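Local coordinates for hypothetical protein VC1899 (Vibrio cholerae, PDB 1XMX) that is of unknown function but carries a Card1-like endonuclease domain of the PDDEXK clan and probably binds nucleic acid, at residues 29-43 with 50-64. Numbering follows the deposited sequence.
Sequences RHIIFIGDHTQTVIY and LNKRNISTDFFEIPA
Ser56 N on Arg29 O starts, and Ile62 N on Gly35 O ends, the backbone ladder between parallel strands 30-35 and 56-61.

Aromatic packing holds helix 40-52 to the edge strand. Phe59 CB sits 3.5 Å above the centroid of the Tyr43 ring, almost exactly on its normal, while Tyr43 CB lies over one face of the Phe59 ring. The rings are only 16° from parallel, but offset so that each faces the other's CB more than its pi system. With CG anti to the backbone N (chi1 -174°), Phe59 puts CE1 against Gly35 N and CZ against Asp36 O, which lies at the ring edge. Leu50 CD1 approaches the edge of Phe33, 3.7 Å from CZ.

His37 ND1 gives a 2.9 Å hydrogen bond to Glu61 OE2, in the imidazole plane, on the carboxylate's syn side but 30° out of its plane. One water joins Tyr43 OH to Thr57 O and OG1; Ser47 OG is also hydrogen-bonded to that OG1.

This right-handed beta-alpha-beta crossover forms the parallel edge of a Rossmann-like sheet, with 56-61 outermost: strand 4-9 flanks 30-35, helix 15-22 packs on Ile31 and Phe33, and helix 68-85 covers Ile32, Phe60 and Ile62.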
loop_
_atom_site.group_PDB
_atom_site.type_symbol
_atom_site.label_atom_id
_atom_site.label_comp_id
_atom_site.label_asym_id
_atom_site.label_seq_id
_atom_site.Cartn_x
_atom_site.Cartn_y
_atom_site.Cartn_z
ATOM N N ARG A 29 -13.578 -13.078 18.629
ATOM C CA ARG A 29 -14.216 -12.206 17.615
ATOM C C ARG A 29 -14.718 -10.919 18.255
ATOM O O ARG A 29 -15.683 -10.313 17.831
ATOM C CB ARG A 29 -15.305 -12.951 16.806
ATOM C CG ARG A 29 -16.360 -13.587 17.681
ATOM C CD ARG A 29 -17.406 -14.446 16.926
ATOM N NE ARG A 29 -18.364 -15.123 17.848
ATOM C CZ ARG A 29 -19.084 -14.494 18.793
ATOM N NH1 ARG A 29 -18.943 -13.174 18.965
ATOM N NH2 ARG A 29 -19.954 -15.175 19.564
ATOM N N HIS A 30 -14.027 -10.514 19.316
ATOM C CA HIS A 30 -14.321 -9.300 20.036
ATOM C C HIS A 30 -13.018 -8.726 20.574
ATOM O O HIS A 30 -12.104 -9.475 20.955
ATOM C CB HIS A 30 -15.335 -9.529 21.172
ATOM C CG HIS A 30 -15.830 -8.243 21.790
ATOM N ND1 HIS A 30 -15.357 -7.756 22.998
ATOM C CD2 HIS A 30 -16.726 -7.323 21.349
ATOM C CE1 HIS A 30 -15.966 -6.618 23.288
ATOM N NE2 HIS A 30 -16.784 -6.322 22.296
ATOM N N ILE A 31 -12.934 -7.390 20.579
ATOM C CA ILE A 31 -11.799 -6.687 21.156
ATOM C C ILE A 31 -12.271 -5.431 21.825
ATOM O O ILE A 31 -13.151 -4.715 21.320
ATOM C CB ILE A 31 -10.694 -6.358 20.091
ATOM C CG1 ILE A 31 -9.527 -5.545 20.708
ATOM C CG2 ILE A 31 -11.323 -5.659 18.819
ATOM C CD1 ILE A 31 -8.201 -5.554 19.891
ATOM N N ILE A 32 -11.627 -5.125 22.940
ATOM C CA ILE A 32 -11.837 -3.851 23.619
ATOM C C ILE A 32 -10.572 -3.089 23.458
ATOM O O ILE A 32 -9.476 -3.567 23.843
ATOM C CB ILE A 32 -12.123 -4.069 25.148
ATOM C CG1 ILE A 32 -13.405 -4.880 25.284
ATOM C CG2 ILE A 32 -12.152 -2.745 25.971
ATOM C CD1 ILE A 32 -13.662 -5.412 26.634
ATOM N N PHE A 33 -10.720 -1.910 22.852
ATOM C CA PHE A 33 -9.575 -1.029 22.651
ATOM C C PHE A 33 -9.558 -0.097 23.850
ATOM O O PHE A 33 -10.594 0.364 24.269
ATOM C CB PHE A 33 -9.754 -0.216 21.376
ATOM C CG PHE A 33 -9.716 -1.025 20.121
ATOM C CD1 PHE A 33 -8.503 -1.470 19.603
ATOM C CD2 PHE A 33 -10.875 -1.287 19.427
ATOM C CE1 PHE A 33 -8.463 -2.194 18.401
ATOM C CE2 PHE A 33 -10.837 -2.020 18.236
ATOM C CZ PHE A 33 -9.636 -2.456 17.727
ATOM N N ILE A 34 -8.382 0.154 24.392
ATOM C CA ILE A 34 -8.180 1.114 25.468
ATOM C C ILE A 34 -7.542 2.363 24.826
ATOM O O ILE A 34 -6.653 2.229 24.009
ATOM C CB ILE A 34 -7.223 0.531 26.524
ATOM C CG1 ILE A 34 -7.944 -0.525 27.358
ATOM C CG2 ILE A 34 -6.636 1.630 27.465
ATOM C CD1 ILE A 34 -7.002 -1.517 27.995
ATOM N N GLY A 35 -8.033 3.568 25.131
ATOM C CA GLY A 35 -7.488 4.784 24.516
ATOM C C GLY A 35 -7.966 5.994 25.312
ATOM O O GLY A 35 -8.828 5.865 26.190
ATOM N N ASP A 36 -7.434 7.177 25.005
ATOM C CA ASP A 36 -7.969 8.390 25.591
ATOM C C ASP A 36 -9.032 9.027 24.708
ATOM O O ASP A 36 -9.237 8.586 23.570
ATOM C CB ASP A 36 -6.849 9.353 25.962
ATOM C CG ASP A 36 -6.186 9.995 24.758
ATOM O OD1 ASP A 36 -6.811 10.202 23.718
ATOM O OD2 ASP A 36 -5.016 10.344 24.859
ATOM N N HIS A 37 -9.718 10.045 25.218
ATOM C CA HIS A 37 -10.848 10.579 24.484
ATOM C C HIS A 37 -10.531 11.034 23.072
ATOM O O HIS A 37 -11.317 10.772 22.160
ATOM C CB HIS A 37 -11.640 11.639 25.246
ATOM C CG HIS A 37 -12.854 12.087 24.496
ATOM N ND1 HIS A 37 -13.939 11.253 24.271
ATOM C CD2 HIS A 37 -13.137 13.249 23.858
ATOM C CE1 HIS A 37 -14.836 11.884 23.532
ATOM N NE2 HIS A 37 -14.386 13.105 23.286
ATOM N N THR A 38 -9.375 11.667 22.861
ATOM C CA THR A 38 -9.005 12.145 21.544
ATOM C C THR A 38 -8.741 10.978 20.541
ATOM O O THR A 38 -8.550 11.209 19.382
ATOM C CB THR A 38 -7.746 13.047 21.551
ATOM O OG1 THR A 38 -6.586 12.222 21.666
ATOM C CG2 THR A 38 -7.783 14.082 22.661
ATOM N N GLN A 39 -8.726 9.744 20.993
ATOM C CA GLN A 39 -8.503 8.637 20.085
ATOM C C GLN A 39 -9.822 7.946 19.664
ATOM O O GLN A 39 -9.795 6.898 19.011
ATOM C CB GLN A 39 -7.547 7.638 20.750
ATOM C CG GLN A 39 -6.175 8.228 20.892
ATOM C CD GLN A 39 -5.234 7.306 21.606
ATOM O OE1 GLN A 39 -5.550 6.831 22.705
ATOM N NE2 GLN A 39 -4.104 6.994 20.978
ATOM N N THR A 40 -10.956 8.533 20.038
ATOM C CA THR A 40 -12.285 8.080 19.591
ATOM C C THR A 40 -12.354 7.880 18.053
ATOM O O THR A 40 -12.954 6.911 17.535
ATOM C CB THR A 40 -13.366 9.138 20.004
ATOM O OG1 THR A 40 -13.428 9.236 21.425
ATOM C CG2 THR A 40 -14.739 8.738 19.471
ATOM N N VAL A 41 -11.726 8.785 17.315
ATOM C CA VAL A 41 -11.803 8.701 15.839
ATOM C C VAL A 41 -11.017 7.467 15.296
ATOM O O VAL A 41 -11.504 6.754 14.425
ATOM C CB VAL A 41 -11.399 10.041 15.173
ATOM C CG1 VAL A 41 -9.924 10.385 15.550
ATOM C CG2 VAL A 41 -11.662 9.981 13.633
ATOM N N ILE A 42 -9.818 7.211 15.854
ATOM C CA ILE A 42 -9.046 6.031 15.534
ATOM C C ILE A 42 -9.893 4.805 15.856
ATOM O O ILE A 42 -10.052 3.903 15.013
ATOM C CB ILE A 42 -7.681 5.963 16.311
ATOM C CG1 ILE A 42 -6.823 7.223 16.037
ATOM C CG2 ILE A 42 -6.893 4.753 15.880
ATOM C CD1 ILE A 42 -5.638 7.385 17.017
ATOM N N TYR A 43 -10.471 4.764 17.051
ATOM C CA TYR A 43 -11.433 3.724 17.385
ATOM C C TYR A 43 -12.551 3.466 16.334
ATOM O O TYR A 43 -12.844 2.306 16.010
ATOM C CB TYR A 43 -12.042 3.951 18.758
ATOM C CG TYR A 43 -13.266 3.078 19.032
ATOM C CD1 TYR A 43 -13.141 1.696 19.270
ATOM C CD2 TYR A 43 -14.550 3.626 19.042
ATOM C CE1 TYR A 43 -14.299 0.871 19.531
ATOM C CE2 TYR A 43 -15.672 2.851 19.317
ATOM C CZ TYR A 43 -15.543 1.458 19.542
ATOM O OH TYR A 43 -16.687 0.677 19.842
ATOM N N LEU A 50 -13.079 -3.737 11.351
ATOM C CA LEU A 50 -13.368 -5.039 12.058
ATOM C C LEU A 50 -14.821 -5.352 11.977
ATOM O O LEU A 50 -15.163 -6.501 11.731
ATOM C CB LEU A 50 -12.918 -5.060 13.528
ATOM C CG LEU A 50 -11.374 -5.119 13.638
ATOM C CD1 LEU A 50 -10.910 -4.562 15.015
ATOM C CD2 LEU A 50 -10.759 -6.499 13.358
ATOM N N ASN A 51 -15.680 -4.350 12.188
ATOM C CA ASN A 51 -17.137 -4.594 12.146
ATOM C C ASN A 51 -17.624 -5.194 10.822
ATOM O O ASN A 51 -18.557 -6.030 10.847
ATOM C CB ASN A 51 -17.979 -3.347 12.472
ATOM C CG ASN A 51 -17.905 -2.930 13.951
ATOM O OD1 ASN A 51 -18.401 -1.837 14.319
ATOM N ND2 ASN A 51 -17.287 -3.772 14.801
ATOM N N LYS A 52 -17.007 -4.763 9.701
ATOM C CA LYS A 52 -17.185 -5.351 8.344
ATOM C C LYS A 52 -17.123 -6.874 8.396
ATOM O O LYS A 52 -17.853 -7.541 7.680
ATOM C CB LYS A 52 -16.063 -4.962 7.359
ATOM C CG LYS A 52 -16.190 -3.681 6.519
ATOM C CD LYS A 52 -15.093 -3.735 5.409
ATOM C CE LYS A 52 -14.482 -2.370 5.022
ATOM N NZ LYS A 52 -14.772 -1.970 3.562
ATOM N N ARG A 53 -16.204 -7.395 9.212
ATOM C CA ARG A 53 -16.014 -8.835 9.384
ATOM C C ARG A 53 -16.778 -9.399 10.528
ATOM O O ARG A 53 -16.508 -10.531 10.932
ATOM C CB ARG A 53 -14.572 -9.165 9.645
ATOM C CG ARG A 53 -13.729 -9.087 8.423
ATOM C CD ARG A 53 -13.121 -7.761 8.214
ATOM N NE ARG A 53 -12.083 -7.936 7.220
ATOM C CZ ARG A 53 -11.509 -6.945 6.555
ATOM N NH1 ARG A 53 -11.889 -5.697 6.787
ATOM N NH2 ARG A 53 -10.574 -7.205 5.648
ATOM N N ASN A 54 -17.717 -8.640 11.086
ATOM C CA ASN A 54 -18.513 -9.203 12.149
ATOM C C ASN A 54 -17.637 -9.462 13.349
ATOM O O ASN A 54 -17.921 -10.334 14.159
ATOM C CB ASN A 54 -19.066 -10.546 11.693
ATOM C CG ASN A 54 -19.748 -10.459 10.360
ATOM O OD1 ASN A 54 -20.834 -9.860 10.275
ATOM N ND2 ASN A 54 -19.104 -11.016 9.282
ATOM N N ILE A 55 -16.517 -8.768 13.431
ATOM C CA ILE A 55 -15.774 -8.734 14.688
ATOM C C ILE A 55 -16.260 -7.523 15.451
ATOM O O ILE A 55 -16.205 -6.377 14.964
ATOM C CB ILE A 55 -14.271 -8.699 14.426
ATOM C CG1 ILE A 55 -13.845 -10.033 13.834
ATOM C CG2 ILE A 55 -13.428 -8.361 15.713
ATOM C CD1 ILE A 55 -12.715 -9.867 12.872
ATOM N N SER A 56 -16.736 -7.766 16.658
ATOM C CA SER A 56 -17.191 -6.659 17.496
ATOM C C SER A 56 -16.120 -5.929 18.323
ATOM O O SER A 56 -15.054 -6.479 18.612
ATOM C CB SER A 56 -18.399 -7.086 18.357
ATOM O OG SER A 56 -18.019 -8.059 19.272
ATOM N N THR A 57 -16.435 -4.686 18.711
ATOM C CA THR A 57 -15.445 -3.762 19.284
ATOM C C THR A 57 -16.079 -2.932 20.422
ATOM O O THR A 57 -17.274 -2.679 20.412
ATOM C CB THR A 57 -14.857 -2.802 18.184
ATOM O OG1 THR A 57 -15.897 -1.987 17.631
ATOM C CG2 THR A 57 -14.269 -3.566 16.997
ATOM N N ASP A 58 -15.267 -2.522 21.403
ATOM C CA ASP A 58 -15.677 -1.570 22.398
ATOM C C ASP A 58 -14.486 -0.710 22.672
ATOM O O ASP A 58 -13.359 -1.102 22.386
ATOM C CB ASP A 58 -16.052 -2.284 23.703
ATOM C CG ASP A 58 -17.324 -3.125 23.571
ATOM O OD1 ASP A 58 -18.228 -2.691 22.809
ATOM O OD2 ASP A 58 -17.423 -4.220 24.225
ATOM N N PHE A 59 -14.748 0.458 23.245
ATOM C CA PHE A 59 -13.760 1.445 23.512
ATOM C C PHE A 59 -13.853 1.704 24.997
ATOM O O PHE A 59 -14.910 2.034 25.507
ATOM C CB PHE A 59 -14.049 2.760 22.733
ATOM C CG PHE A 59 -12.954 3.803 22.869
ATOM C CD1 PHE A 59 -11.597 3.435 22.809
ATOM C CD2 PHE A 59 -13.255 5.157 22.964
ATOM C CE1 PHE A 59 -10.565 4.404 22.882
ATOM C CE2 PHE A 59 -12.238 6.110 23.024
ATOM C CZ PHE A 59 -10.887 5.741 22.997
ATOM N N PHE A 60 -12.741 1.537 25.692
ATOM C CA PHE A 60 -12.685 1.804 27.116
ATOM C C PHE A 60 -11.689 2.948 27.283
ATOM O O PHE A 60 -10.515 2.835 26.912
ATOM C CB PHE A 60 -12.257 0.554 27.890
ATOM C CG PHE A 60 -12.007 0.813 29.363
ATOM C CD1 PHE A 60 -10.741 1.171 29.828
ATOM C CD2 PHE A 60 -13.043 0.701 30.281
ATOM C CE1 PHE A 60 -10.534 1.438 31.184
ATOM C CE2 PHE A 60 -12.828 0.929 31.667
ATOM C CZ PHE A 60 -11.566 1.311 32.088
ATOM N N GLU A 61 -12.166 4.066 27.838
ATOM C CA GLU A 61 -11.363 5.297 27.891
ATOM C C GLU A 61 -10.611 5.422 29.171
ATOM O O GLU A 61 -11.218 5.434 30.256
ATOM C CB GLU A 61 -12.244 6.544 27.791
ATOM C CG GLU A 61 -12.167 7.200 26.461
ATOM C CD GLU A 61 -13.051 8.408 26.328
ATOM O OE1 GLU A 61 -13.178 9.205 27.320
ATOM O OE2 GLU A 61 -13.606 8.557 25.205
ATOM N N ILE A 62 -9.300 5.594 29.047
ATOM C CA ILE A 62 -8.505 5.898 30.207
ATOM C C ILE A 62 -8.336 7.393 30.268
ATOM O O ILE A 62 -8.563 8.105 29.311
ATOM C CB ILE A 62 -7.116 5.239 30.177
ATOM C CG1 ILE A 62 -6.548 5.307 28.772
ATOM C CG2 ILE A 62 -7.184 3.710 30.655
ATOM C CD1 ILE A 62 -5.004 5.327 28.681
ATOM N N PRO A 63 -7.907 7.881 31.414
ATOM C CA PRO A 63 -7.683 9.296 31.451
ATOM C C PRO A 63 -6.457 9.570 30.594
ATOM O O PRO A 63 -5.650 8.690 30.331
ATOM C CB PRO A 63 -7.464 9.581 32.953
ATOM C CG PRO A 63 -7.114 8.274 33.589
ATOM C CD PRO A 63 -7.588 7.180 32.680
ATOM N N ALA A 64 -6.346 10.774 30.112
ATOM C CA ALA A 64 -5.323 11.110 29.110
ATOM C C ALA A 64 -3.950 11.547 29.687
ATOM O O ALA A 64 -2.945 11.461 29.002
ATOM C CB ALA A 64 -5.886 12.179 28.152
HETATM O O HOH W 1 -9.597 10.443 27.927
HETATM O O HOH W 2 -18.235 -1.285 18.580
#